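Local coordinates for protein glycoside hydrolase YxiA (Bacillus licheniformis, PDB 3LV4) that probably hydrolyses the alpha-1,5-linked backbone of arabinan, in the manner of the endo-arabinanases of glycoside hydrolase family 43, at residues G29-S34 / S73-A78; N156-M161 / I172-K177; N230-R235 / H362-S367; A341-E346 / L414-A419. One frame throughout, in Å; residues are numbered along the deposited sequence.

Contact 1 of 4, residues G29-S34 / S73-A78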
loop_
_atom_site.group_PDB
_atom_site.type_symbol
_atom_site.label_atom_id
_atom_site.label_comp_id
_atom_site.label_asym_id
_atom_site.label_seq_id
_atom_site.Cartn_x
_atom_site.Cartn_y
_atom_site.Cartn_z
ATOM N N GLY A 29 8.226 3.523 9.373
ATOM C CA GLY A 29 7.770 4.527 8.431
ATOM C C GLY A 29 8.785 5.623 8.229
ATOM O O GLY A 29 9.916 5.537 8.722
ATOM N N SER A 30 8.383 6.654 7.493
ATOM C CA SER A 30 9.255 7.803 7.269
ATOM C C SER A 30 9.594 8.526 8.578
ATOM O O SER A 30 8.917 8.340 9.601
ATOM C CB SER A 30 8.616 8.759 6.263
ATOM O OG SER A 30 8.428 8.090 5.020
ATOM N N HIS A 31 10.651 9.333 8.535
ATOM C CA HIS A 31 11.100 10.121 9.689
ATOM C C HIS A 31 11.520 9.224 10.843
ATOM O O HIS A 31 11.431 9.608 12.017
ATOM C CB HIS A 31 10.006 11.111 10.105
ATOM C CG HIS A 31 9.461 11.888 8.949
ATOM N ND1 HIS A 31 8.149 11.807 8.542
ATOM C CD2 HIS A 31 10.080 12.709 8.070
ATOM C CE1 HIS A 31 7.972 12.576 7.480
ATOM N NE2 HIS A 31 9.128 13.134 7.174
ATOM N N LEU A 32 11.986 8.027 10.494
ATOM C CA LEU A 32 12.466 7.057 11.480
ATOM C C LEU A 32 11.389 6.809 12.537
ATOM O O LEU A 32 11.687 6.631 13.726
ATOM C CB LEU A 32 13.778 7.532 12.121
ATOM C CG LEU A 32 14.686 6.438 12.706
ATOM C CD1 LEU A 32 14.905 5.310 11.700
ATOM C CD2 LEU A 32 16.036 7.019 13.189
ATOM N N ALA A 33 10.135 6.813 12.091
ATOM C CA ALA A 33 8.993 6.540 12.965
ATOM C C ALA A 33 8.705 5.044 13.011
ATOM O O ALA A 33 8.956 4.329 12.040
ATOM C CB ALA A 33 7.756 7.290 12.475
ATOM N N SER A 34 8.156 4.574 14.133
ATOM C CA SER A 34 7.808 3.162 14.265
ATOM C C SER A 34 6.803 2.926 15.384
ATOM O O SER A 34 6.645 3.752 16.290
ATOM C CB SER A 34 9.058 2.309 14.507
ATOM O OG SER A 34 9.679 2.644 15.739
ATOM N N SER A 73 19.006 16.871 3.348
ATOM C CA SER A 73 17.778 16.794 4.125
ATOM C C SER A 73 18.131 16.461 5.567
ATOM O O SER A 73 19.204 15.925 5.840
ATOM C CB SER A 73 16.874 15.695 3.555
ATOM O OG SER A 73 15.761 15.473 4.399
ATOM N N ASP A 74 17.231 16.767 6.491
ATOM C CA ASP A 74 17.453 16.396 7.879
ATOM C C ASP A 74 16.465 15.324 8.319
ATOM O O ASP A 74 16.276 15.086 9.517
ATOM C CB ASP A 74 17.374 17.616 8.803
ATOM C CG ASP A 74 15.984 18.219 8.864
ATOM O OD1 ASP A 74 15.104 17.794 8.085
ATOM O OD2 ASP A 74 15.771 19.123 9.702
ATOM N N THR A 75 15.837 14.664 7.354
ATOM C CA THR A 75 14.946 13.564 7.707
ATOM C C THR A 75 15.109 12.370 6.777
ATOM O O THR A 75 15.864 12.429 5.803
ATOM C CB THR A 75 13.475 14.014 7.758
ATOM O OG1 THR A 75 12.716 13.083 8.533
ATOM C CG2 THR A 75 12.882 14.113 6.361
ATOM N N LEU A 76 14.405 11.287 7.092
ATOM C CA LEU A 76 14.434 10.071 6.286
ATOM C C LEU A 76 13.061 9.806 5.682
ATOM O O LEU A 76 12.037 10.103 6.292
ATOM C CB LEU A 76 14.871 8.873 7.140
ATOM C CG LEU A 76 16.287 8.937 7.739
ATOM C CD1 LEU A 76 16.492 7.883 8.833
ATOM C CD2 LEU A 76 17.361 8.799 6.658
ATOM N N TRP A 77 13.043 9.250 4.476
ATOM C CA TRP A 77 11.784 8.882 3.850
ATOM C C TRP A 77 11.438 7.421 4.140
ATOM O O TRP A 77 11.899 6.862 5.142
ATOM C CB TRP A 77 11.770 9.232 2.354
ATOM C CG TRP A 77 11.512 10.712 2.112
ATOM C CD1 TRP A 77 11.499 11.701 3.054
ATOM C CD2 TRP A 77 11.230 11.352 0.859
ATOM N NE1 TRP A 77 11.234 12.917 2.466
ATOM C CE2 TRP A 77 11.062 12.729 1.119
ATOM C CE3 TRP A 77 11.106 10.896 -0.458
ATOM C CZ2 TRP A 77 10.772 13.649 0.115
ATOM C CZ3 TRP A 77 10.812 11.811 -1.454
ATOM C CH2 TRP A 77 10.654 13.174 -1.163
ATOM N N ALA A 78 10.612 6.811 3.289
ATOM C CA ALA A 78 9.958 5.546 3.641
ATOM C C ALA A 78 10.893 4.339 3.566
ATOM O O ALA A 78 11.367 3.984 2.491
ATOM C CB ALA A 78 8.705 5.324 2.757
HETATM O O HOH W 1 12.405 6.561 8.043
#
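The backbones of His-31 and Leu-76 meet through one short hydrogen bond, His-31 N to Leu-76 O at 2.7 Å, with an N-H...O angle of 161°. Next to it, the CA of Ser-30 makes a CA-H...O contact with Trp-77 O at 3.5 Å. A water extends this join. It accepts from Leu-32 N at 2.9 Å and lies within hydrogen-bonding distance of Gly-29 O and Trp-77 O. His-31 and Leu-32 both have positive phi and form the turn between strands 24-29 and 33-37. This hairpin belongs to the first blade of the family 43 five-bladed propeller, and residues 73-78 lead into strand 80-83 of the second blade. The contact therefore joins neighbouring blades beside the predicted catalytic centre. Ser-30 has OG beside its own backbone N and anti to the carbonyl carbon (chi1 -61°). There OG bonds Asp-15, the predicted proton acceptor. OG also lies 3.1 Å from Ala-78 N, but the angle is too poor for a hydrogen bond. Ala-78 CB packs 3.6 Å from Ser-30 OG and also touches Asp-15 and Asp-148, the residue predicted to tune the proton donor. The imidazole of His-31 has Ser-30 CB over one face and the Thr-75 side chain at its edge; its exact placing is doubtful. A glycine here removes the ring packed on Ser-30 CB, which would probably leave a gap beside Thr-75. Leu-32 and Leu-76 lie side by side, pointing the same way, with their CD1 atoms 4.2 Å apart.

Contact 2 of 4, residues N156-M161 / I172-K177; sequences NGKLWM and ILEMDK
Met-161 and Leu-173 pair through both backbone bonds in the tight half of this antiparallel hairpin, strands 159-163 and 170-175 of the third propeller blade. Met-161 N reaches Leu-173 O at 2.9 Å, and Leu-173 N returns the bond to Met-161 O. Met-161 and Met-175, both selenomethionines, cross on the same sheet face, with Met-161 CB 3.8 Å from Met-175 SE. Phe-123 and Tyr-92 of the second blade touch both. Leu-159 CG rests 3.7 Å from Met-175 CB. On the other face the Ile-172 CD1 methyl lies 3.8 Å from Trp-160 CE3, and Trp-160 NE1 is held by Asp-154.

The strands part toward Gly-157. Met-175 N still donates to Leu-159 O at 2.8 Å, but in return a water bridges Leu-159 N and Met-175 O. Lys-177 lays its CG against Leu-159 CB and gives only a weak bond from NZ to Gly-157 O, at 3.3 Å; a second water links the same two atoms. Lys-158 crosses Glu-174 at about a right angle and forms a salt bridge with it, though the place of OE1 is uncertain. The apolar end with its paired bonds is likely the firmer; the end relying on water and lysines probably yields more easily.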
loop_
_atom_site.group_PDB
_atom_site.type_symbol
_atom_site.label_atom_id
_atom_site.label_comp_id
_atom_site.label_asym_id
_atom_site.label_seq_id
_atom_site.Cartn_x
_atom_site.Cartn_y
_atom_site.Cartn_z
ATOM N N ASN A 156 10.710 -18.873 -4.037
ATOM C CA ASN A 156 11.880 -19.723 -4.256
ATOM C C ASN A 156 13.014 -19.380 -3.293
ATOM O O ASN A 156 14.079 -19.997 -3.325
ATOM C CB ASN A 156 12.380 -19.590 -5.693
ATOM C CG ASN A 156 11.436 -20.209 -6.691
ATOM O OD1 ASN A 156 10.878 -21.278 -6.449
ATOM N ND2 ASN A 156 11.249 -19.539 -7.826
ATOM N N GLY A 157 12.790 -18.385 -2.445
ATOM C CA GLY A 157 13.814 -17.957 -1.515
ATOM C C GLY A 157 14.830 -16.981 -2.091
ATOM O O GLY A 157 15.838 -16.690 -1.444
ATOM N N LYS A 158 14.581 -16.481 -3.302
ATOM C CA LYS A 158 15.401 -15.405 -3.853
ATOM C C LYS A 158 15.002 -14.095 -3.205
ATOM O O LYS A 158 13.825 -13.869 -2.939
ATOM C CB LYS A 158 15.198 -15.265 -5.358
ATOM C CG LYS A 158 15.735 -16.399 -6.186
ATOM C CD LYS A 158 15.667 -16.011 -7.650
ATOM C CE LYS A 158 15.856 -14.520 -7.807
ATOM N NZ LYS A 158 16.159 -14.116 -9.211
ATOM N N LEU A 159 15.976 -13.222 -2.974
ATOM C CA LEU A 159 15.718 -11.946 -2.319
ATOM C C LEU A 159 15.652 -10.836 -3.362
ATOM O O LEU A 159 16.528 -10.739 -4.225
ATOM C CB LEU A 159 16.824 -11.649 -1.296
ATOM C CG LEU A 159 16.637 -10.442 -0.365
ATOM C CD1 LEU A 159 15.378 -10.620 0.483
ATOM C CD2 LEU A 159 17.855 -10.259 0.525
ATOM N N TRP A 160 14.608 -10.009 -3.283
ATOM C CA TRP A 160 14.392 -8.908 -4.223
ATOM C C TRP A 160 14.202 -7.614 -3.461
ATOM O O TRP A 160 13.829 -7.628 -2.286
ATOM C CB TRP A 160 13.119 -9.135 -5.049
ATOM C CG TRP A 160 13.115 -10.369 -5.890
ATOM C CD1 TRP A 160 12.658 -11.607 -5.529
ATOM C CD2 TRP A 160 13.562 -10.484 -7.248
ATOM N NE1 TRP A 160 12.801 -12.487 -6.578
ATOM C CE2 TRP A 160 13.354 -11.824 -7.644
ATOM C CE3 TRP A 160 14.124 -9.587 -8.168
ATOM C CZ2 TRP A 160 13.682 -12.286 -8.921
ATOM C CZ3 TRP A 160 14.454 -10.053 -9.438
ATOM C CH2 TRP A 160 14.230 -11.388 -9.799
HETATM N N MSE A 161 14.446 -6.493 -4.131
HETATM C CA MSE A 161 14.009 -5.196 -3.612
HETATM C C MSE A 161 13.335 -4.388 -4.717
HETATM O O MSE A 161 13.963 -4.068 -5.729
HETATM C CB MSE A 161 15.173 -4.392 -3.038
HETATM C CG MSE A 161 14.725 -3.032 -2.498
HETATM SE SE MSE A 161 16.234 -1.906 -1.908
HETATM C CE MSE A 161 16.973 -1.494 -3.675
ATOM N N ILE A 172 12.967 -3.004 -9.857
ATOM C CA ILE A 172 13.250 -4.123 -8.965
ATOM C C ILE A 172 14.662 -4.665 -9.198
ATOM O O ILE A 172 15.117 -4.775 -10.337
ATOM C CB ILE A 172 12.167 -5.243 -9.066
ATOM C CG1 ILE A 172 12.297 -6.242 -7.909
ATOM C CG2 ILE A 172 12.180 -5.929 -10.442
ATOM C CD1 ILE A 172 11.134 -7.236 -7.860
ATOM N N LEU A 173 15.350 -4.962 -8.098
ATOM C CA LEU A 173 16.725 -5.455 -8.108
ATOM C C LEU A 173 16.792 -6.809 -7.429
ATOM O O LEU A 173 16.084 -7.046 -6.447
ATOM C CB LEU A 173 17.623 -4.480 -7.334
ATOM C CG LEU A 173 18.065 -3.220 -8.085
ATOM C CD1 LEU A 173 18.542 -2.141 -7.141
ATOM C CD2 LEU A 173 19.162 -3.577 -9.089
ATOM N N GLU A 174 17.646 -7.696 -7.935
ATOM C CA GLU A 174 17.909 -8.930 -7.212
ATOM C C GLU A 174 18.951 -8.657 -6.142
ATOM O O GLU A 174 19.930 -7.942 -6.390
ATOM C CB GLU A 174 18.384 -10.053 -8.132
ATOM C CG GLU A 174 18.357 -11.392 -7.419
ATOM C CD GLU A 174 18.537 -12.574 -8.353
ATOM O OE1 GLU A 174 18.443 -13.718 -7.858
ATOM O OE2 GLU A 174 18.774 -12.361 -9.570
HETATM N N MSE A 175 18.738 -9.214 -4.953
HETATM C CA MSE A 175 19.596 -8.908 -3.805
HETATM C C MSE A 175 20.409 -10.123 -3.360
HETATM O O MSE A 175 20.005 -11.270 -3.571
HETATM C CB MSE A 175 18.753 -8.408 -2.625
HETATM C CG MSE A 175 17.767 -7.311 -2.994
HETATM SE SE MSE A 175 18.647 -5.676 -3.636
HETATM C CE MSE A 175 19.021 -4.812 -1.909
ATOM N N ASP A 176 21.556 -9.843 -2.748
ATOM C CA ASP A 176 22.412 -10.857 -2.147
ATOM C C ASP A 176 21.840 -11.271 -0.783
ATOM O O ASP A 176 21.704 -10.448 0.116
ATOM C CB ASP A 176 23.831 -10.296 -1.993
ATOM C CG ASP A 176 24.829 -11.340 -1.550
ATOM O OD1 ASP A 176 24.647 -11.915 -0.451
ATOM O OD2 ASP A 176 25.808 -11.580 -2.296
ATOM N N LYS A 177 21.502 -12.548 -0.643
ATOM C CA LYS A 177 20.865 -13.059 0.572
ATOM C C LYS A 177 21.774 -13.050 1.801
ATOM O O LYS A 177 21.312 -13.229 2.927
ATOM C CB LYS A 177 20.365 -14.484 0.334
ATOM C CG LYS A 177 19.141 -14.545 -0.536
ATOM C CD LYS A 177 18.570 -15.946 -0.587
ATOM C CE LYS A 177 19.428 -16.868 -1.434
ATOM N NZ LYS A 177 18.772 -18.203 -1.576
HETATM O O HOH W 2 16.613 -18.280 0.808
HETATM O O HOH W 3 18.657 -13.542 -4.326
#

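Contact 3 of 4, residues N230-R235 / H362-S367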
loop_
_atom_site.group_PDB
_atom_site.type_symbol
_atom_site.label_atom_id
_atom_site.label_comp_id
_atom_site.label_asym_id
_atom_site.label_seq_id
_atom_site.Cartn_x
_atom_site.Cartn_y
_atom_site.Cartn_z
ATOM N N ASN A 230 -4.123 7.147 -3.855
ATOM C CA ASN A 230 -4.954 5.956 -3.874
ATOM C C ASN A 230 -4.134 4.705 -4.138
ATOM O O ASN A 230 -3.211 4.711 -4.958
ATOM C CB ASN A 230 -6.129 6.095 -4.868
ATOM C CG ASN A 230 -5.675 6.246 -6.308
ATOM O OD1 ASN A 230 -5.872 5.344 -7.128
ATOM N ND2 ASN A 230 -5.075 7.389 -6.630
ATOM N N ILE A 231 -4.474 3.640 -3.420
ATOM C CA ILE A 231 -3.772 2.368 -3.535
ATOM C C ILE A 231 -4.295 1.594 -4.733
ATOM O O ILE A 231 -5.506 1.448 -4.910
ATOM C CB ILE A 231 -3.933 1.517 -2.257
ATOM C CG1 ILE A 231 -3.213 2.195 -1.085
ATOM C CG2 ILE A 231 -3.398 0.100 -2.482
ATOM C CD1 ILE A 231 -3.614 1.669 0.296
ATOM N N ARG A 232 -3.375 1.116 -5.561
ATOM C CA ARG A 232 -3.731 0.307 -6.713
ATOM C C ARG A 232 -2.913 -0.966 -6.678
ATOM O O ARG A 232 -1.884 -1.044 -5.991
ATOM C CB ARG A 232 -3.479 1.062 -8.022
ATOM C CG ARG A 232 -4.197 2.403 -8.099
ATOM C CD ARG A 232 -4.441 2.882 -9.530
ATOM N NE ARG A 232 -5.232 4.113 -9.516
ATOM C CZ ARG A 232 -5.853 4.633 -10.572
ATOM N NH1 ARG A 232 -5.754 4.047 -11.763
ATOM N NH2 ARG A 232 -6.559 5.755 -10.436
ATOM N N VAL A 233 -3.363 -1.967 -7.420
ATOM C CA VAL A 233 -2.673 -3.246 -7.424
ATOM C C VAL A 233 -2.639 -3.826 -8.837
ATOM O O VAL A 233 -3.505 -3.521 -9.678
ATOM C CB VAL A 233 -3.333 -4.222 -6.417
ATOM C CG1 VAL A 233 -4.747 -4.621 -6.888
ATOM C CG2 VAL A 233 -2.443 -5.446 -6.166
ATOM N N ALA A 234 -1.609 -4.629 -9.097
ATOM C CA ALA A 234 -1.458 -5.358 -10.343
ATOM C C ALA A 234 -0.891 -6.714 -9.952
ATOM O O ALA A 234 -0.486 -6.902 -8.801
ATOM C CB ALA A 234 -0.502 -4.616 -11.283
ATOM N N ARG A 235 -0.859 -7.670 -10.872
ATOM C CA ARG A 235 -0.390 -9.001 -10.484
ATOM C C ARG A 235 0.456 -9.683 -11.554
ATOM O O ARG A 235 0.391 -9.341 -12.737
ATOM C CB ARG A 235 -1.567 -9.906 -10.090
ATOM C CG ARG A 235 -2.392 -10.399 -11.276
ATOM C CD ARG A 235 -3.642 -11.127 -10.817
ATOM N NE ARG A 235 -4.382 -11.658 -11.959
ATOM C CZ ARG A 235 -5.511 -12.351 -11.870
ATOM N NH1 ARG A 235 -6.056 -12.607 -10.684
ATOM N NH2 ARG A 235 -6.099 -12.789 -12.976
ATOM N N HIS A 362 -15.576 3.909 -5.595
ATOM C CA HIS A 362 -14.264 4.568 -5.574
ATOM C C HIS A 362 -13.809 5.051 -6.948
ATOM O O HIS A 362 -12.967 5.943 -7.043
ATOM C CB HIS A 362 -13.209 3.657 -4.946
ATOM C CG HIS A 362 -13.451 3.359 -3.497
ATOM N ND1 HIS A 362 -13.096 4.228 -2.484
ATOM C CD2 HIS A 362 -14.004 2.281 -2.892
ATOM C CE1 HIS A 362 -13.414 3.693 -1.319
ATOM N NE2 HIS A 362 -13.974 2.515 -1.539
ATOM N N GLY A 363 -14.361 4.465 -8.007
ATOM C CA GLY A 363 -14.014 4.877 -9.360
ATOM C C GLY A 363 -12.601 4.489 -9.763
ATOM O O GLY A 363 -11.956 3.665 -9.112
ATOM N N LYS A 364 -12.113 5.067 -10.853
ATOM C CA LYS A 364 -10.783 4.700 -11.349
ATOM C C LYS A 364 -9.878 5.908 -11.581
ATOM O O LYS A 364 -8.778 5.771 -12.121
ATOM C CB LYS A 364 -10.877 3.826 -12.615
ATOM C CG LYS A 364 -10.454 2.373 -12.388
ATOM C CD LYS A 364 -8.940 2.239 -12.213
ATOM C CE LYS A 364 -8.194 2.165 -13.551
ATOM N NZ LYS A 364 -8.207 0.790 -14.175
ATOM N N ASP A 365 -10.330 7.081 -11.139
ATOM C CA ASP A 365 -9.558 8.304 -11.312
ATOM C C ASP A 365 -8.520 8.519 -10.208
ATOM O O ASP A 365 -8.547 7.858 -9.167
ATOM C CB ASP A 365 -10.479 9.531 -11.408
ATOM C CG ASP A 365 -11.499 9.619 -10.251
ATOM O OD1 ASP A 365 -11.555 8.711 -9.385
ATOM O OD2 ASP A 365 -12.262 10.616 -10.220
ATOM N N ILE A 366 -7.585 9.427 -10.466
ATOM C CA ILE A 366 -6.820 10.045 -9.391
ATOM C C ILE A 366 -7.566 11.324 -9.051
ATOM O O ILE A 366 -7.655 12.241 -9.873
ATOM C CB ILE A 366 -5.366 10.353 -9.797
ATOM C CG1 ILE A 366 -4.597 9.053 -10.051
ATOM C CG2 ILE A 366 -4.672 11.161 -8.691
ATOM C CD1 ILE A 366 -3.348 9.233 -10.890
ATOM N N SER A 367 -8.150 11.364 -7.858
ATOM C CA SER A 367 -9.015 12.473 -7.474
ATOM C C SER A 367 -8.899 12.783 -5.994
ATOM O O SER A 367 -8.916 11.881 -5.167
ATOM C CB SER A 367 -10.471 12.153 -7.798
ATOM O OG SER A 367 -11.333 13.120 -7.207
#
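Strand 230-236 of the fourth propeller blade meets the C-terminal lipocalin-like domain here, where Arg-232 reaches Lys-364 in the loop that follows strand 355-363. Its NH2 donates to Lys-364 O at 2.8 Å. The bond is bent, with an N-H...O angle of 133°, and the donor stands above the carbonyl plane. Asp-365 O lies at the guanidinium edge, 3.2 Å from NH2. Arg-232 is extended from CG to NE, which carries the group from the strand to the loop. Asn-230, two residues earlier on the same side of the strand, fixes its rotation: NE points almost straight at Asn-230 OD1 (2.8 Å, 166°), in the carbonyl plane. The contact bridges the catalytic propeller and the C-terminal beta domain. NH1 completes the grip by bonding the carbonyls of Glu-268 and Tyr-270, so carbonyls from two loops bond the guanidinium along with Asn-230. A leucine in place of Arg-232 would probably leave Lys-364 O and Asn-230 OD1 without their donor and weaken the join between the domains. Lys-364 folds back on itself, bent at three torsions, and lays CE 3.6 Å from Arg-232 NH1. Its NZ bonds the carbonyls of Glu-434, Gly-271 and Pro-269, which probably offsets the nearness of the two positive groups. Ile-366 crosses Asn-230 at about a right angle, with CG1 3.8 Å from Asn-230 ND2.

Contact 4 of 4, residues A341-E346 / L414-A419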
loop_
_atom_site.group_PDB
_atom_site.type_symbol
_atom_site.label_atom_id
_atom_site.label_comp_id
_atom_site.label_asym_id
_atom_site.label_seq_id
_atom_site.Cartn_x
_atom_site.Cartn_y
_atom_site.Cartn_z
ATOM N N ALA A 341 -10.996 -5.427 13.180
ATOM C CA ALA A 341 -11.412 -5.509 14.575
ATOM C C ALA A 341 -11.483 -6.957 15.057
ATOM O O ALA A 341 -12.192 -7.268 16.018
ATOM C CB ALA A 341 -12.749 -4.822 14.768
ATOM N N GLY A 342 -10.749 -7.841 14.389
ATOM C CA GLY A 342 -10.712 -9.238 14.786
ATOM C C GLY A 342 -11.699 -10.122 14.042
ATOM O O GLY A 342 -11.807 -11.318 14.324
ATOM N N GLU A 343 -12.424 -9.540 13.095
ATOM C CA GLU A 343 -13.470 -10.271 12.380
ATOM C C GLU A 343 -12.876 -11.304 11.431
ATOM O O GLU A 343 -11.729 -11.187 11.000
ATOM C CB GLU A 343 -14.377 -9.303 11.600
ATOM C CG GLU A 343 -13.789 -8.792 10.280
ATOM C CD GLU A 343 -12.774 -7.674 10.454
ATOM O OE1 GLU A 343 -12.625 -7.154 11.582
ATOM O OE2 GLU A 343 -12.120 -7.314 9.450
ATOM N N LYS A 344 -13.658 -12.324 11.108
ATOM C CA LYS A 344 -13.205 -13.325 10.155
ATOM C C LYS A 344 -14.317 -13.671 9.183
ATOM O O LYS A 344 -15.490 -13.419 9.456
ATOM C CB LYS A 344 -12.720 -14.585 10.875
ATOM C CG LYS A 344 -13.801 -15.316 11.630
ATOM C CD LYS A 344 -13.208 -16.492 12.389
ATOM C CE LYS A 344 -14.282 -17.285 13.110
ATOM N NZ LYS A 344 -13.713 -18.461 13.840
ATOM N N LEU A 345 -13.930 -14.234 8.042
ATOM C CA LEU A 345 -14.889 -14.665 7.037
ATOM C C LEU A 345 -15.784 -15.751 7.605
ATOM O O LEU A 345 -15.331 -16.604 8.368
ATOM C CB LEU A 345 -14.171 -15.168 5.786
ATOM C CG LEU A 345 -13.619 -14.063 4.883
ATOM C CD1 LEU A 345 -12.684 -14.643 3.840
ATOM C CD2 LEU A 345 -14.765 -13.307 4.229
ATOM N N GLU A 346 -17.055 -15.701 7.223
ATOM C CA GLU A 346 -18.060 -16.648 7.676
ATOM C C GLU A 346 -18.987 -17.008 6.526
ATOM O O GLU A 346 -19.001 -16.343 5.487
ATOM C CB GLU A 346 -18.914 -16.019 8.773
ATOM C CG GLU A 346 -18.160 -15.438 9.948
ATOM C CD GLU A 346 -19.060 -14.561 10.802
ATOM O OE1 GLU A 346 -19.603 -13.566 10.272
ATOM O OE2 GLU A 346 -19.235 -14.870 11.996
ATOM N N LEU A 414 -18.579 -9.596 4.299
ATOM C CA LEU A 414 -17.884 -9.743 5.574
ATOM C C LEU A 414 -18.605 -8.963 6.663
ATOM O O LEU A 414 -18.873 -7.772 6.498
ATOM C CB LEU A 414 -16.452 -9.221 5.451
ATOM C CG LEU A 414 -15.582 -9.335 6.706
ATOM C CD1 LEU A 414 -15.358 -10.824 7.082
ATOM C CD2 LEU A 414 -14.253 -8.591 6.532
ATOM N N ARG A 415 -18.923 -9.621 7.776
ATOM C CA ARG A 415 -19.455 -8.896 8.927
ATOM C C ARG A 415 -18.325 -8.152 9.625
ATOM O O ARG A 415 -17.275 -8.724 9.905
ATOM C CB ARG A 415 -20.127 -9.845 9.920
ATOM C CG ARG A 415 -21.373 -10.515 9.404
ATOM C CD ARG A 415 -22.032 -11.329 10.521
ATOM N NE ARG A 415 -23.238 -12.023 10.076
ATOM C CZ ARG A 415 -23.236 -13.151 9.370
ATOM N NH1 ARG A 415 -22.085 -13.708 9.007
ATOM N NH2 ARG A 415 -24.383 -13.717 9.011
ATOM N N GLN A 416 -18.555 -6.878 9.920
ATOM C CA GLN A 416 -17.522 -6.026 10.474
ATOM C C GLN A 416 -18.049 -5.155 11.595
ATOM O O GLN A 416 -19.257 -4.987 11.750
ATOM C CB GLN A 416 -16.974 -5.105 9.392
ATOM C CG GLN A 416 -16.210 -5.807 8.306
ATOM C CD GLN A 416 -15.211 -4.875 7.667
ATOM O OE1 GLN A 416 -15.559 -4.060 6.815
ATOM N NE2 GLN A 416 -13.963 -4.968 8.098
ATOM N N TRP A 417 -17.121 -4.591 12.358
ATOM C CA TRP A 417 -17.427 -3.561 13.330
ATOM C C TRP A 417 -17.384 -2.185 12.665
ATOM O O TRP A 417 -16.397 -1.825 12.023
ATOM C CB TRP A 417 -16.390 -3.619 14.451
ATOM C CG TRP A 417 -16.546 -2.583 15.507
ATOM C CD1 TRP A 417 -15.775 -1.467 15.691
ATOM C CD2 TRP A 417 -17.527 -2.569 16.549
ATOM N NE1 TRP A 417 -16.221 -0.759 16.785
ATOM C CE2 TRP A 417 -17.295 -1.416 17.327
ATOM C CE3 TRP A 417 -18.580 -3.420 16.896
ATOM C CZ2 TRP A 417 -18.073 -1.095 18.430
ATOM C CZ3 TRP A 417 -19.352 -3.098 17.988
ATOM C CH2 TRP A 417 -19.097 -1.945 18.743
ATOM N N ASP A 418 -18.457 -1.417 12.811
ATOM C CA ASP A 418 -18.466 -0.032 12.342
ATOM C C ASP A 418 -18.176 0.862 13.531
ATOM O O ASP A 418 -18.975 0.940 14.464
ATOM C CB ASP A 418 -19.815 0.339 11.727
ATOM C CG ASP A 418 -19.932 1.822 11.429
ATOM O OD1 ASP A 418 -18.910 2.452 11.081
ATOM O OD2 ASP A 418 -21.050 2.363 11.546
ATOM N N ALA A 419 -17.031 1.535 13.493
ATOM C CA ALA A 419 -16.557 2.301 14.641
ATOM C C ALA A 419 -17.179 3.694 14.768
ATOM O O ALA A 419 -16.713 4.505 15.566
ATOM C CB ALA A 419 -15.032 2.398 14.618
HETATM O O HOH W 4 -14.239 -4.746 11.500
HETATM O O HOH W 5 -18.494 -12.415 8.172
HETATM O O HOH W 6 -17.181 -11.630 10.392
#
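Glu-343 turns its CG between the backbone N and carbonyl carbon (chi1 78°) and bends again at chi2 (-79°), which curls the carboxylate back beside Gln-416 and Leu-414. These two belong to strand 407-418 of the lipocalin-like domain. Residues 341-346 are the irregular link from the propeller strand 333-335 to helix 350-353, and they run alongside the strand in roughly the opposite direction. Glu-343 OE1 uses its syn lone pair to accept from Ala-341 N at 2.9 Å, so the carboxylate also ties its own loop. OE2 takes a weak bond from Gln-416 NE2 at 3.3 Å, with the carboxylate and amide planes well turned from each other. The main hold on the Gln-416 amide is His-338 N, which bonds OE1. Leu-414 CD2 lies 3.8 Å from Glu-343 CG, and its CD1 reaches Leu-345 CD2 as the two side chains cross at about a right angle. Further along, Glu-346 OE1 forms a salt bridge with Arg-415 NH1 at 2.8 Å. The carboxylate and guanidinium planes stand 85° apart, and OE1 is met from above its plane. Arg-415 NH2 bonds Asp-352 as well, so the guanidinium lies between two acids. Water takes the place of direct backbone pairing. One accepts from Arg-415 N and lies 2.6 Å from Glu-346 OE1; another sits between Lys-344 O and Arg-415 O. A third accepts from Trp-417 N and gives a weak bond to Glu-343 OE1. At the other end, Ala-341 CB touches Trp-417 CB at 3.8 Å.

Contacts 1 and 3 are buried; contacts 2 and 4 are only partly so and use more water and salt bridges. Contacts 1 and 2 both lie in the propeller: the first joins neighbouring blades beside the predicted proton acceptor and the aspartate predicted to tune the proton donor, the second pairs strands within one blade. Contact 3 crosses from propeller to C-terminal domain on the far side of the chain's centre from contact 1. Contact 4 lies within the C-terminal domain range. Its segments alternate along the chain with those of contact 3, and both reach the same set of connected strands. Regular strand pairing appears in contact 2 alone. Contact 3 relies on an arginine reaching backbone carbonyls, and contact 4 on acids and bridging water.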